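Local coordinates for protein extracellular ligand-binding receptor (Sphaerobacter thermophilus, PDB 4ZPJ) that binds zinc ions and probably captures a small ligand outside the membrane as the substrate-binding component of an ABC transporter of the leucine-binding protein family, at residues T310-T315 with A408-D413. Residues are numbered along the deposited sequence; the frame is centred on the assembly and turned at random.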
# COMPACT_ATOMS: atom_id res chain seq x y z
N THR A 310 4.78 -9.82 -0.97
CA THR A 310 6.19 -10.12 -0.78
C THR A 310 6.62 -10.89 -2.02
O THR A 310 5.87 -11.72 -2.50
CB THR A 310 6.41 -11.04 0.44
OG1 THR A 310 7.73 -11.54 0.47
CG2 THR A 310 5.38 -12.27 0.46
N ALA A 311 7.85 -10.59 -2.48
CA ALA A 311 8.53 -11.27 -3.55
C ALA A 311 8.74 -12.79 -3.33
O ALA A 311 8.99 -13.56 -4.31
CB ALA A 311 9.83 -10.55 -3.82
N TYR A 312 8.59 -13.25 -2.10
CA TYR A 312 8.71 -14.70 -1.81
C TYR A 312 7.38 -15.44 -1.86
O TYR A 312 7.30 -16.58 -1.39
CB TYR A 312 9.42 -14.95 -0.47
CG TYR A 312 10.87 -14.43 -0.55
CD1 TYR A 312 11.93 -15.24 -1.05
CD2 TYR A 312 11.13 -13.10 -0.32
CE1 TYR A 312 13.21 -14.71 -1.20
CE2 TYR A 312 12.40 -12.57 -0.45
CZ TYR A 312 13.44 -13.36 -0.91
OH TYR A 312 14.66 -12.76 -1.03
N ASN A 313 6.35 -14.83 -2.45
CA ASN A 313 5.07 -15.50 -2.50
C ASN A 313 5.23 -16.69 -3.45
O ASN A 313 5.91 -16.57 -4.48
CB ASN A 313 3.99 -14.54 -2.95
CG ASN A 313 2.60 -15.07 -2.74
OD1 ASN A 313 2.37 -15.96 -1.93
ND2 ASN A 313 1.65 -14.54 -3.49
N ASP A 314 4.64 -17.83 -3.11
CA ASP A 314 5.00 -19.06 -3.80
C ASP A 314 3.96 -19.37 -4.84
O ASP A 314 3.42 -20.47 -4.89
CB ASP A 314 5.21 -20.26 -2.81
CG ASP A 314 3.95 -20.61 -1.95
OD1 ASP A 314 3.07 -19.70 -1.81
OD2 ASP A 314 3.85 -21.76 -1.34
N THR A 315 3.64 -18.40 -5.69
CA THR A 315 2.64 -18.60 -6.73
C THR A 315 3.27 -18.28 -8.03
O THR A 315 4.20 -17.46 -8.07
CB THR A 315 1.43 -17.69 -6.57
OG1 THR A 315 1.80 -16.31 -6.75
CG2 THR A 315 0.74 -17.92 -5.17
N ALA A 408 13.96 -12.21 4.39
CA ALA A 408 12.85 -12.45 3.46
C ALA A 408 11.56 -12.40 4.23
O ALA A 408 11.48 -12.99 5.28
CB ALA A 408 13.00 -13.87 2.85
N ASN A 409 10.52 -11.79 3.69
CA ASN A 409 9.16 -11.99 4.23
C ASN A 409 8.49 -13.22 3.65
O ASN A 409 8.18 -13.26 2.46
CB ASN A 409 8.29 -10.78 3.92
CG ASN A 409 8.59 -9.64 4.84
OD1 ASN A 409 8.31 -9.70 6.04
ND2 ASN A 409 9.15 -8.60 4.30
N ILE A 410 8.29 -14.23 4.49
CA ILE A 410 7.78 -15.52 4.06
C ILE A 410 6.29 -15.62 4.38
O ILE A 410 5.85 -15.25 5.50
CB ILE A 410 8.59 -16.67 4.70
CG1 ILE A 410 10.07 -16.54 4.32
CG2 ILE A 410 8.03 -18.04 4.29
CD1 ILE A 410 10.43 -16.76 2.87
N VAL A 411 5.51 -16.09 3.42
CA VAL A 411 4.07 -16.16 3.59
C VAL A 411 3.66 -17.34 4.46
O VAL A 411 4.01 -18.47 4.15
CB VAL A 411 3.34 -16.25 2.26
CG1 VAL A 411 1.84 -16.42 2.46
CG2 VAL A 411 3.61 -15.00 1.44
N VAL A 412 2.94 -17.08 5.56
CA VAL A 412 2.46 -18.17 6.42
C VAL A 412 0.98 -18.46 6.24
O VAL A 412 0.53 -19.60 6.46
CB VAL A 412 2.82 -18.01 7.92
CG1 VAL A 412 4.33 -17.86 8.11
CG2 VAL A 412 2.17 -16.84 8.57
N ASP A 413 0.23 -17.48 5.75
CA ASP A 413 -1.18 -17.57 5.63
C ASP A 413 -1.71 -16.46 4.71
O ASP A 413 -1.05 -15.41 4.51
CB ASP A 413 -1.84 -17.43 6.98
CG ASP A 413 -3.14 -18.19 7.10
OD1 ASP A 413 -3.56 -18.91 6.16
OD2 ASP A 413 -3.74 -18.10 8.19
O HOH W 1 10.23 -10.04 1.40
O HOH W 2 6.40 -17.25 0.91
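One face of the Y312 ring is covered by A408, whose CB stands 3.7 Å from the ring centroid and 14° off the normal, a CH-pi contact. At the ring's edge, in its plane, lie OG1 of T310 and a water; N409 O and I410 CD1 approach the ring obliquely, and CD1 also packs on Y312 CB at 3.9 Å. L333, L402 and T406 also touch the tyrosine. With OG1 anti to the backbone N (chi1 169°), T310 directs its hydroxyl at the strand and donates to N409 O (OG1 to O 2.7 Å); the C=O...donor angle of 138°, in the carbonyl plane, marks a lone-pair bond. The same OG1 accepts from Y312 N, 3.2 Å away, closing an ST turn inside the type I turn 310-313, and from the edge water, to which N409 N donates. A valine here, lacking OG1, is likely to leave N409 O without this donor and Y312 N without its acceptor. CG2 of T310 presses on V411 CG2 at 3.4 Å, tight for two methyls. A second water joins Y312 O to V411 N, while N313 OD1 lies 3.7 Å from V411 CG2 and accepts from R414 NH2, further along the strand. In this periplasmic-binding-protein fold, the loop between strand 304-307 and helix 316-328 thus meets strand 407-418, itself antiparallel to 390-401, without strand pairing: one hydroxyl, donating across and accepting within its loop, ties turn to strand beside apolar packing.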